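Local coordinates for protein CCMAN5 (PDB 2XSG) that hydrolyses alpha-mannosidic linkages as a calcium-binding GH92 mannosidase and enables mannose-6-phosphate modification of yeast-produced human lysosomal enzymes, at residues 162-167 / 231-236; 168-173 / 189-194; 690-695 / 707-712; 722-727 / 747-752. All blocks are in the same frame, centred on the assembly; numbering follows the deposited sequence.

Contact 1 (162-167 / 231-236)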
loop_
_atom_site.group_PDB
_atom_site.type_symbol
_atom_site.label_atom_id
_atom_site.label_comp_id
_atom_site.label_asym_id
_atom_site.label_seq_id
_atom_site.Cartn_x
_atom_site.Cartn_y
_atom_site.Cartn_z
ATOM N N ASP A 162 -16.681 16.387 13.923
ATOM C CA ASP A 162 -15.450 17.003 14.421
ATOM C C ASP A 162 -14.446 17.186 13.278
ATOM O O ASP A 162 -13.934 16.199 12.692
ATOM C CB ASP A 162 -14.870 16.132 15.528
ATOM C CG ASP A 162 -13.803 16.828 16.337
ATOM O OD1 ASP A 162 -13.018 17.630 15.787
ATOM O OD2 ASP A 162 -13.740 16.586 17.554
ATOM N N LEU A 163 -14.150 18.440 12.964
ATOM C CA LEU A 163 -13.302 18.748 11.812
ATOM C C LEU A 163 -11.852 19.016 12.176
ATOM O O LEU A 163 -11.048 19.395 11.322
ATOM C CB LEU A 163 -13.877 19.914 11.004
ATOM C CG LEU A 163 -15.123 19.661 10.144
ATOM C CD1 LEU A 163 -15.005 18.364 9.333
ATOM C CD2 LEU A 163 -16.336 19.594 10.991
ATOM N N GLU A 164 -11.513 18.813 13.446
ATOM C CA GLU A 164 -10.122 18.971 13.869
ATOM C C GLU A 164 -9.354 17.651 13.724
ATOM O O GLU A 164 -8.189 17.664 13.365
ATOM C CB GLU A 164 -10.046 19.493 15.305
ATOM C CG GLU A 164 -8.649 19.972 15.718
ATOM C CD GLU A 164 -7.729 18.828 16.155
ATOM O OE1 GLU A 164 -8.229 17.728 16.472
ATOM O OE2 GLU A 164 -6.494 19.026 16.168
ATOM N N THR A 165 -10.028 16.526 14.002
ATOM C CA THR A 165 -9.426 15.178 14.027
ATOM C C THR A 165 -8.581 14.900 12.784
ATOM O O THR A 165 -9.050 15.059 11.647
ATOM C CB THR A 165 -10.508 14.078 14.170
ATOM O OG1 THR A 165 -11.401 14.417 15.231
ATOM C CG2 THR A 165 -9.889 12.705 14.444
ATOM N N ASN A 166 -7.320 14.544 13.019
ATOM C CA ASN A 166 -6.424 14.077 11.957
ATOM C C ASN A 166 -5.396 13.128 12.546
ATOM O O ASN A 166 -4.980 13.320 13.689
ATOM C CB ASN A 166 -5.727 15.259 11.273
ATOM C CG ASN A 166 -4.959 14.841 10.037
ATOM O OD1 ASN A 166 -3.822 14.388 10.128
ATOM N ND2 ASN A 166 -5.570 15.019 8.862
ATOM N N ASN A 167 -4.978 12.133 11.764
ATOM C CA ASN A 167 -3.983 11.151 12.209
ATOM C C ASN A 167 -2.596 11.720 12.480
ATOM O O ASN A 167 -1.826 11.143 13.261
ATOM C CB ASN A 167 -3.920 9.947 11.248
ATOM C CG ASN A 167 -5.147 9.059 11.367
ATOM O OD1 ASN A 167 -5.739 8.946 12.442
ATOM N ND2 ASN A 167 -5.541 8.443 10.276
ATOM N N GLY A 231 -11.254 28.059 10.244
ATOM C CA GLY A 231 -10.102 28.162 11.145
ATOM C C GLY A 231 -9.282 26.895 11.103
ATOM O O GLY A 231 -8.915 26.430 10.031
ATOM N N VAL A 232 -8.999 26.345 12.279
ATOM C CA VAL A 232 -8.213 25.119 12.412
ATOM C C VAL A 232 -9.062 24.052 13.096
ATOM O O VAL A 232 -9.400 23.027 12.480
ATOM C CB VAL A 232 -6.922 25.373 13.208
ATOM C CG1 VAL A 232 -6.060 24.124 13.238
ATOM C CG2 VAL A 232 -6.143 26.513 12.585
ATOM N N ASP A 233 -9.416 24.305 14.360
ATOM C CA ASP A 233 -10.364 23.457 15.093
ATOM C C ASP A 233 -11.770 24.014 14.872
ATOM O O ASP A 233 -12.156 25.031 15.483
ATOM C CB ASP A 233 -10.013 23.451 16.585
ATOM C CG ASP A 233 -10.821 22.442 17.400
ATOM O OD1 ASP A 233 -11.789 21.854 16.878
ATOM O OD2 ASP A 233 -10.472 22.232 18.589
ATOM N N THR A 234 -12.530 23.373 13.984
ATOM C CA THR A 234 -13.938 23.712 13.798
ATOM C C THR A 234 -14.761 22.431 13.865
ATOM O O THR A 234 -14.214 21.315 13.778
ATOM C CB THR A 234 -14.225 24.475 12.445
ATOM O OG1 THR A 234 -14.001 23.609 11.328
ATOM C CG2 THR A 234 -13.337 25.700 12.300
ATOM N N GLY A 235 -16.070 22.594 14.032
ATOM C CA GLY A 235 -16.986 21.473 14.014
ATOM C C GLY A 235 -18.440 21.870 14.023
ATOM O O GLY A 235 -18.773 23.055 14.126
ATOM N N ALA A 236 -19.308 20.868 13.920
ATOM C CA ALA A 236 -20.752 21.063 13.998
ATOM C C ALA A 236 -21.394 19.934 14.802
ATOM O O ALA A 236 -20.895 18.808 14.819
ATOM C CB ALA A 236 -21.361 21.146 12.600
#
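D162 and G235 face each other as an antiparallel non-hydrogen-bonded pair, their CA atoms 4.7 Å apart, and one residue on L163 N gives a rather bent bond (138°) to T234 O, 3.0 Å away and in the carbonyl plane. The leucine packs against the opposing backbone, its CB close beside T234 O and its CD2 branch reaching the bare CA of G235 at 3.6 Å. Here strand 158-162 ends beside the start of strand 235-240 within one antiparallel sheet of the GH92 N-terminal domain, and an Asx turn starts the loop, OD1 of D162 accepting from E164 N at 3.0 Å. E164 brings aliphatic carbons, not its charge, to the aspartate opposite: its CB is 3.3 Å from D233 OD1, while CG, anti to the backbone N (chi1 -167°), lies against D233 CG at 3.7 Å. The carboxylates of D162 and D233 come within 4.5 Å, OD1 to OD1, and R91 probably offsets their like charge by salt bridges to both; Y97 also binds D162, and D233 has a further polar partner in W217. With an alanine at D233, R91 would probably lose one of its two carboxylate mates and the chain of E164 part of its support.

Contact 2 (168-173 / 189-194)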
loop_
_atom_site.group_PDB
_atom_site.type_symbol
_atom_site.label_atom_id
_atom_site.label_comp_id
_atom_site.label_asym_id
_atom_site.label_seq_id
_atom_site.Cartn_x
_atom_site.Cartn_y
_atom_site.Cartn_z
ATOM N N THR A 168 -2.299 12.859 11.860
ATOM C CA THR A 168 -1.014 13.519 12.055
ATOM C C THR A 168 -1.134 15.005 12.356
ATOM O O THR A 168 -0.599 15.464 13.353
ATOM C CB THR A 168 -0.072 13.295 10.859
ATOM O OG1 THR A 168 0.318 11.922 10.825
ATOM C CG2 THR A 168 1.185 14.159 10.980
ATOM N N SER A 169 -1.812 15.770 11.507
ATOM C CA SER A 169 -1.798 17.224 11.688
ATOM C C SER A 169 -2.912 17.902 10.921
ATOM O O SER A 169 -2.985 17.798 9.692
ATOM C CB SER A 169 -0.434 17.815 11.262
ATOM O OG SER A 169 -0.439 19.232 11.333
ATOM N N ARG A 170 -3.767 18.586 11.671
ATOM C CA ARG A 170 -4.800 19.430 11.110
ATOM C C ARG A 170 -4.203 20.809 10.834
ATOM O O ARG A 170 -3.642 21.439 11.740
ATOM C CB ARG A 170 -5.997 19.521 12.077
ATOM C CG ARG A 170 -6.948 20.714 11.874
ATOM C CD ARG A 170 -7.633 20.734 10.480
ATOM N NE ARG A 170 -8.585 19.637 10.364
ATOM C CZ ARG A 170 -8.448 18.592 9.551
ATOM N NH1 ARG A 170 -7.426 18.498 8.700
ATOM N NH2 ARG A 170 -9.367 17.645 9.564
ATOM N N ARG A 171 -4.309 21.256 9.590
ATOM C CA ARG A 171 -3.774 22.575 9.197
ATOM C C ARG A 171 -4.845 23.656 9.156
ATOM O O ARG A 171 -4.649 24.732 9.709
ATOM C CB ARG A 171 -2.987 22.508 7.871
ATOM C CG ARG A 171 -1.735 21.609 7.938
ATOM C CD ARG A 171 -0.772 22.075 9.046
ATOM N NE ARG A 171 0.294 21.115 9.361
ATOM C CZ ARG A 171 1.446 21.026 8.692
ATOM N NH1 ARG A 171 1.677 21.815 7.653
ATOM N NH2 ARG A 171 2.370 20.139 9.051
ATOM N N SER A 172 -5.968 23.360 8.507
ATOM C CA SER A 172 -7.114 24.264 8.491
ATOM C C SER A 172 -8.393 23.478 8.190
ATOM O O SER A 172 -8.341 22.382 7.609
ATOM C CB SER A 172 -6.927 25.399 7.487
ATOM O OG SER A 172 -6.861 24.901 6.165
ATOM N N SER A 173 -9.530 24.032 8.597
ATOM C CA SER A 173 -10.819 23.424 8.291
ATOM C C SER A 173 -11.907 24.487 8.240
ATOM O O SER A 173 -11.717 25.604 8.748
ATOM C CB SER A 173 -11.179 22.351 9.336
ATOM O OG SER A 173 -11.467 22.959 10.590
ATOM N N GLY A 189 -17.496 22.221 3.406
ATOM C CA GLY A 189 -16.280 22.994 3.596
ATOM C C GLY A 189 -15.052 22.217 3.163
ATOM O O GLY A 189 -15.135 21.358 2.289
ATOM N N GLN A 190 -13.917 22.514 3.791
ATOM C CA GLN A 190 -12.655 21.883 3.432
ATOM C C GLN A 190 -11.912 21.445 4.677
ATOM O O GLN A 190 -12.109 21.998 5.775
ATOM C CB GLN A 190 -11.792 22.848 2.615
ATOM C CG GLN A 190 -11.311 24.094 3.388
ATOM C CD GLN A 190 -9.989 23.857 4.129
ATOM O OE1 GLN A 190 -9.273 22.892 3.851
ATOM N NE2 GLN A 190 -9.669 24.734 5.068
ATOM N N VAL A 191 -11.060 20.442 4.503
ATOM C CA VAL A 191 -10.139 20.042 5.541
ATOM C C VAL A 191 -8.759 19.987 4.909
ATOM O O VAL A 191 -8.596 19.447 3.817
ATOM C CB VAL A 191 -10.527 18.683 6.208
ATOM C CG1 VAL A 191 -11.805 18.826 7.019
ATOM C CG2 VAL A 191 -10.688 17.576 5.177
ATOM N N THR A 192 -7.782 20.591 5.576
ATOM C CA THR A 192 -6.395 20.551 5.109
ATOM C C THR A 192 -5.560 19.866 6.182
ATOM O O THR A 192 -5.551 20.276 7.351
ATOM C CB THR A 192 -5.880 21.969 4.741
ATOM O OG1 THR A 192 -6.680 22.485 3.671
ATOM C CG2 THR A 192 -4.389 21.966 4.315
ATOM N N GLY A 193 -4.915 18.775 5.788
ATOM C CA GLY A 193 -4.099 17.995 6.702
ATOM C C GLY A 193 -2.668 17.907 6.210
ATOM O O GLY A 193 -2.306 18.500 5.195
ATOM N N TYR A 194 -1.844 17.157 6.922
ATOM C CA TYR A 194 -0.481 16.958 6.492
ATOM C C TYR A 194 -0.061 15.542 6.850
ATOM O O TYR A 194 -0.435 15.032 7.907
ATOM C CB TYR A 194 0.444 17.993 7.148
ATOM C CG TYR A 194 1.904 17.889 6.736
ATOM C CD1 TYR A 194 2.758 16.962 7.349
ATOM C CD2 TYR A 194 2.438 18.726 5.746
ATOM C CE1 TYR A 194 4.098 16.850 6.980
ATOM C CE2 TYR A 194 3.808 18.630 5.371
ATOM C CZ TYR A 194 4.621 17.689 6.003
ATOM O OH TYR A 194 5.952 17.547 5.655
#
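T192 O is gripped by three N-H groups of the facing strand: a strong bond of 2.7 Å from R171 N, and weak ones from S172 N and from R170 NH1, the last 2.9 Å away. Two successive residues, R171 and S172, facing T192 make a classic beta bulge in the hairpin of strands 169-179 and 185-195, and pairing resumes with T192 N bonded to S172 O at 2.8 Å. R170 can join in because its chain folds back at chi2 (61°) and chi3 (69°), bringing the guanidinium edge to the carbonyl and one face over V191 CB; its other N-H groups go to L163 O and, as a salt bridge, to D78. R171 instead runs alongside Y194. Its guanidinium lies almost parallel to the phenol ring, 11° apart, NH2 standing 3.3 Å from CG and offset toward the rim, while NE is held in plane by S169 OG at 2.8 Å, which fixes the rotation of the group. Q190, its chain bent at chi2, turns its amide so that NE2 donates to S172 OG at 3.0 Å and OE1 accepts from T192 OG1, itself linked to T201. Arginine and glutamine, with several N-H donors each, suit these places beside small hydroxyl residues: the irregular backbone concentrates N-H groups on one carbonyl, and the arginines are probably held in place by hydrogen bonds and flat packing.

Contact 3 (690-695 / 707-712)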
loop_
_atom_site.group_PDB
_atom_site.type_symbol
_atom_site.label_atom_id
_atom_site.label_comp_id
_atom_site.label_asym_id
_atom_site.label_seq_id
_atom_site.Cartn_x
_atom_site.Cartn_y
_atom_site.Cartn_z
ATOM N N GLY A 690 8.074 -18.567 -8.965
ATOM C CA GLY A 690 8.239 -18.995 -7.571
ATOM C C GLY A 690 7.626 -20.358 -7.306
ATOM O O GLY A 690 7.920 -21.324 -8.016
ATOM N N SER A 691 6.767 -20.421 -6.290
ATOM C CA SER A 691 6.064 -21.646 -5.927
ATOM C C SER A 691 4.560 -21.385 -5.854
ATOM O O SER A 691 4.039 -21.066 -4.779
ATOM C CB SER A 691 6.601 -22.174 -4.589
ATOM O OG SER A 691 5.932 -23.362 -4.181
ATOM N N PRO A 692 3.849 -21.501 -7.000
ATOM C CA PRO A 692 2.401 -21.250 -6.988
ATOM C C PRO A 692 1.707 -22.052 -5.888
ATOM O O PRO A 692 1.965 -23.255 -5.754
ATOM C CB PRO A 692 1.914 -21.722 -8.371
ATOM C CG PRO A 692 3.120 -21.963 -9.199
ATOM C CD PRO A 692 4.361 -21.880 -8.333
ATOM N N PHE A 693 0.835 -21.393 -5.119
ATOM C CA PHE A 693 0.206 -22.008 -3.939
ATOM C C PHE A 693 -0.929 -22.955 -4.267
ATOM O O PHE A 693 -1.169 -23.890 -3.520
ATOM C CB PHE A 693 -0.406 -20.969 -2.980
ATOM C CG PHE A 693 0.548 -19.932 -2.454
ATOM C CD1 PHE A 693 1.911 -19.964 -2.741
ATOM C CD2 PHE A 693 0.060 -18.940 -1.607
ATOM C CE1 PHE A 693 2.755 -19.002 -2.233
ATOM C CE2 PHE A 693 0.896 -17.964 -1.099
ATOM C CZ PHE A 693 2.251 -17.996 -1.407
ATOM N N PHE A 694 -1.657 -22.677 -5.345
ATOM C CA PHE A 694 -2.960 -23.311 -5.567
ATOM C C PHE A 694 -2.993 -24.243 -6.772
ATOM O O PHE A 694 -2.224 -24.074 -7.725
ATOM C CB PHE A 694 -4.051 -22.244 -5.684
ATOM C CG PHE A 694 -4.099 -21.296 -4.506
ATOM C CD1 PHE A 694 -4.391 -21.757 -3.234
ATOM C CD2 PHE A 694 -3.847 -19.947 -4.670
ATOM C CE1 PHE A 694 -4.432 -20.876 -2.143
ATOM C CE2 PHE A 694 -3.884 -19.063 -3.587
ATOM C CZ PHE A 694 -4.184 -19.526 -2.332
ATOM N N ASP A 695 -3.890 -25.224 -6.717
ATOM C CA ASP A 695 -4.049 -26.200 -7.796
ATOM C C ASP A 695 -4.308 -25.520 -9.135
ATOM O O ASP A 695 -3.744 -25.914 -10.144
ATOM C CB ASP A 695 -5.177 -27.190 -7.475
ATOM C CG ASP A 695 -4.920 -27.950 -6.205
ATOM O OD1 ASP A 695 -4.749 -27.283 -5.162
ATOM O OD2 ASP A 695 -4.872 -29.204 -6.253
ATOM N N PHE A 707 -5.450 -15.752 -18.079
ATOM C CA PHE A 707 -4.175 -16.419 -17.789
ATOM C C PHE A 707 -4.432 -17.531 -16.780
ATOM O O PHE A 707 -5.083 -17.320 -15.758
ATOM C CB PHE A 707 -3.140 -15.439 -17.236
ATOM C CG PHE A 707 -1.851 -16.089 -16.790
ATOM C CD1 PHE A 707 -0.919 -16.546 -17.728
ATOM C CD2 PHE A 707 -1.568 -16.239 -15.431
ATOM C CE1 PHE A 707 0.281 -17.130 -17.316
ATOM C CE2 PHE A 707 -0.376 -16.832 -15.007
ATOM C CZ PHE A 707 0.554 -17.279 -15.953
ATOM N N THR A 708 -3.946 -18.725 -17.074
ATOM C CA THR A 708 -4.171 -19.820 -16.150
ATOM C C THR A 708 -2.841 -20.416 -15.756
ATOM O O THR A 708 -2.070 -20.859 -16.607
ATOM C CB THR A 708 -5.145 -20.872 -16.743
ATOM O OG1 THR A 708 -6.263 -20.194 -17.322
ATOM C CG2 THR A 708 -5.660 -21.827 -15.672
ATOM N N VAL A 709 -2.556 -20.386 -14.460
ATOM C CA VAL A 709 -1.397 -21.073 -13.930
ATOM C C VAL A 709 -1.893 -22.216 -13.055
ATOM O O VAL A 709 -2.675 -22.002 -12.126
ATOM C CB VAL A 709 -0.412 -20.117 -13.197
ATOM C CG1 VAL A 709 -1.055 -19.425 -11.978
ATOM C CG2 VAL A 709 0.868 -20.865 -12.777
ATOM N N THR A 710 -1.471 -23.434 -13.387
ATOM C CA THR A 710 -1.807 -24.613 -12.577
ATOM C C THR A 710 -0.579 -25.211 -11.893
ATOM O O THR A 710 0.550 -25.118 -12.397
ATOM C CB THR A 710 -2.501 -25.724 -13.403
ATOM O OG1 THR A 710 -1.798 -25.909 -14.637
ATOM C CG2 THR A 710 -3.954 -25.368 -13.674
ATOM N N ALA A 711 -0.818 -25.834 -10.744
ATOM C CA ALA A 711 0.236 -26.473 -9.974
ATOM C C ALA A 711 -0.258 -27.864 -9.597
ATOM O O ALA A 711 -0.859 -28.081 -8.540
ATOM C CB ALA A 711 0.598 -25.631 -8.744
ATOM N N ASP A 712 -0.026 -28.802 -10.508
ATOM C CA ASP A 712 -0.595 -30.131 -10.387
ATOM C C ASP A 712 0.047 -30.875 -9.232
ATOM O O ASP A 712 1.258 -30.959 -9.144
ATOM C CB ASP A 712 -0.457 -30.880 -11.711
ATOM C CG ASP A 712 -1.447 -30.385 -12.749
ATOM O OD1 ASP A 712 -1.049 -29.653 -13.695
ATOM O OD2 ASP A 712 -2.649 -30.711 -12.599
HETATM O O HOH W 1 -1.248 -22.259 -9.523
#
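A711 packs tightly against the 690-695 loop: its CB points into the bend and sits 3.4 Å from F694 O and 4.1 Å from CB of P692. A methyl is a fitting size for this buried place, as carbonyl and proline ring close in on it. A711 N bonds almost straight (167°) to D695 O at 3.0 Å, although the donor stands above the carbonyl plane, 46° out of it. The same oxygen takes a CA-H...O contact from T710 CA at 3.4 Å. This carries the backbone pairing of the antiparallel strands 696-700 and 706-712 back into the loop that precedes them, in a mixed sheet of the GH92 catalytic region. P692 meets its other neighbour more loosely, CG lying 4.4 Å from V709 CG2; F749 of strand 746-752 touches both residues. Between the two backbones a water takes up the separation, donating to F694 O at 2.7 Å and to V709 O at 3.0 Å. On the partly exposed side, D695 turns its CB away from the strand, and its carboxylate is bound by S298. T710 also turns CB away, yet CG2, set beside its own N and anti to the carbonyl carbon, brushes D695 O.

Contact 4 (722-727 / 747-752)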
loop_
_atom_site.group_PDB
_atom_site.type_symbol
_atom_site.label_atom_id
_atom_site.label_comp_id
_atom_site.label_asym_id
_atom_site.label_seq_id
_atom_site.Cartn_x
_atom_site.Cartn_y
_atom_site.Cartn_z
ATOM N N GLN A 722 8.617 -29.746 -10.454
ATOM C CA GLN A 722 9.300 -30.931 -10.999
ATOM C C GLN A 722 9.478 -30.809 -12.503
ATOM O O GLN A 722 10.447 -31.307 -13.058
ATOM C CB GLN A 722 8.509 -32.212 -10.695
ATOM C CG GLN A 722 8.139 -32.376 -9.236
ATOM C CD GLN A 722 9.359 -32.415 -8.303
ATOM O OE1 GLN A 722 9.524 -31.549 -7.425
ATOM N NE2 GLN A 722 10.204 -33.421 -8.477
ATOM N N SER A 723 8.510 -30.173 -13.156
ATOM C CA SER A 723 8.539 -29.955 -14.596
ATOM C C SER A 723 7.473 -28.925 -14.903
ATOM O O SER A 723 6.652 -28.611 -14.029
ATOM C CB SER A 723 8.263 -31.256 -15.363
ATOM O OG SER A 723 6.879 -31.541 -15.369
ATOM N N ALA A 724 7.481 -28.396 -16.128
ATOM C CA ALA A 724 6.509 -27.362 -16.521
ATOM C C ALA A 724 6.206 -27.405 -18.002
ATOM O O ALA A 724 7.038 -27.866 -18.786
ATOM C CB ALA A 724 7.026 -25.983 -16.129
ATOM N N THR A 725 5.012 -26.941 -18.379
ATOM C CA THR A 725 4.683 -26.636 -19.782
ATOM C C THR A 725 4.101 -25.232 -19.929
ATOM O O THR A 725 3.473 -24.704 -18.997
ATOM C CB THR A 725 3.678 -27.634 -20.437
ATOM O OG1 THR A 725 2.416 -27.603 -19.764
ATOM C CG2 THR A 725 4.222 -29.061 -20.480
ATOM N N LEU A 726 4.314 -24.649 -21.108
ATOM C CA LEU A 726 3.730 -23.367 -21.493
ATOM C C LEU A 726 2.929 -23.579 -22.778
ATOM O O LEU A 726 3.496 -23.931 -23.824
ATOM C CB LEU A 726 4.817 -22.303 -21.717
ATOM C CG LEU A 726 4.309 -20.900 -22.102
ATOM C CD1 LEU A 726 3.403 -20.288 -21.006
ATOM C CD2 LEU A 726 5.464 -19.945 -22.456
ATOM N N ASP A 727 1.609 -23.408 -22.679
ATOM C CA ASP A 727 0.690 -23.668 -23.799
ATOM C C ASP A 727 0.977 -25.039 -24.424
ATOM O O ASP A 727 1.104 -25.161 -25.656
ATOM C CB ASP A 727 0.804 -22.561 -24.851
ATOM C CG ASP A 727 0.340 -21.200 -24.333
ATOM O OD1 ASP A 727 -0.431 -21.142 -23.362
ATOM O OD2 ASP A 727 0.736 -20.171 -24.918
ATOM N N LEU A 747 0.077 -21.818 -18.178
ATOM C CA LEU A 747 1.334 -22.220 -17.545
ATOM C C LEU A 747 1.010 -23.320 -16.538
ATOM O O LEU A 747 0.321 -23.086 -15.548
ATOM C CB LEU A 747 1.999 -21.020 -16.873
ATOM C CG LEU A 747 3.334 -21.171 -16.121
ATOM C CD1 LEU A 747 4.464 -21.524 -17.075
ATOM C CD2 LEU A 747 3.660 -19.883 -15.386
ATOM N N ALA A 748 1.484 -24.530 -16.820
ATOM C CA ALA A 748 1.157 -25.694 -16.013
ATOM C C ALA A 748 2.388 -26.263 -15.332
ATOM O O ALA A 748 3.310 -26.719 -15.998
ATOM C CB ALA A 748 0.501 -26.760 -16.871
ATOM N N PHE A 749 2.393 -26.256 -14.007
ATOM C CA PHE A 749 3.492 -26.851 -13.261
ATOM C C PHE A 749 3.139 -28.230 -12.703
ATOM O O PHE A 749 1.992 -28.482 -12.357
ATOM C CB PHE A 749 3.930 -25.932 -12.124
ATOM C CG PHE A 749 4.485 -24.625 -12.585
ATOM C CD1 PHE A 749 5.739 -24.561 -13.191
ATOM C CD2 PHE A 749 3.762 -23.453 -12.410
ATOM C CE1 PHE A 749 6.253 -23.346 -13.621
ATOM C CE2 PHE A 749 4.264 -22.244 -12.841
ATOM C CZ PHE A 749 5.515 -22.180 -13.441
ATOM N N ARG A 750 4.131 -29.112 -12.632
ATOM C CA ARG A 750 4.004 -30.384 -11.915
ATOM C C ARG A 750 4.791 -30.235 -10.612
ATOM O O ARG A 750 5.999 -29.988 -10.631
ATOM C CB ARG A 750 4.550 -31.540 -12.774
ATOM C CG ARG A 750 4.296 -32.966 -12.242
ATOM C CD ARG A 750 4.889 -34.051 -13.189
ATOM N NE ARG A 750 4.414 -33.897 -14.572
ATOM C CZ ARG A 750 4.797 -34.636 -15.620
ATOM N NH1 ARG A 750 5.686 -35.622 -15.487
ATOM N NH2 ARG A 750 4.283 -34.379 -16.824
ATOM N N MET A 751 4.099 -30.352 -9.479
ATOM C CA MET A 751 4.716 -30.130 -8.162
ATOM C C MET A 751 5.094 -31.432 -7.477
ATOM O O MET A 751 4.533 -32.482 -7.778
ATOM C CB MET A 751 3.774 -29.336 -7.271
ATOM C CG MET A 751 3.199 -28.094 -7.911
ATOM S SD MET A 751 4.472 -26.909 -8.410
ATOM C CE MET A 751 5.031 -26.223 -6.862
ATOM N N GLY A 752 6.041 -31.362 -6.546
ATOM C CA GLY A 752 6.493 -32.542 -5.811
ATOM C C GLY A 752 7.143 -32.145 -4.500
ATOM O O GLY A 752 7.395 -30.965 -4.238
#
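R750 lies across S723, its side chain tracing outward against a single hydroxyl. CB meets S723 OG at 3.5 Å; with CG anti to the backbone N (chi1 -171°) the chain runs out straight to CD, 3.9 Å from the same oxygen, then bends at chi3 (-54°), which swings the guanidinium over it. NE and CZ pass above OG, one flat face of the cation lying over the hydroxyl, offset toward its rim, and at the tip NH2 is still 4.1 Å from S723 OG. A residue as small as serine suits this position on a partly exposed face, beside T725 and A748. The strands, 720-726 and 746-752, are antiparallel neighbours in the sheet, and a classic beta bulge interrupts them where Q722 and S723 both face R750: Q722 N bonds R750 O at 2.6 Å, and R750 N bonds S723 O at 2.9 Å. On the other face, A724 CB touches F749 CD1 at 3.5 Å, while L726 and L747 meet by their CD1 methyls. Q722 sends CG to within 3.6 Å of G752 N, where a CB on the glycine would crowd CD of Q722. An alanine in place of Q722 would probably uncover the backbone of M751 and G752.

The four contacts form two pairs at opposite sides of the chain's centre. Contacts 1 and 2, in the N-terminal domain range, have centres about 7 Å apart, and the hairpin of contact 2 is nested within the loop closed by contact 1; L163 O with R170 NE and T234 OG1 with S173 OG probably hydrogen-bond, joining two sheets. Contacts 3 and 4 follow in series in the catalytic range, centres about 8 Å apart, and share one mixed sheet in which strand 706-712 runs parallel to strand 746-752, probably bonded through T710 O and F749 N. About 50 Å separates the centres of contacts 1 and 3, so each pair shapes its own part of the enzyme.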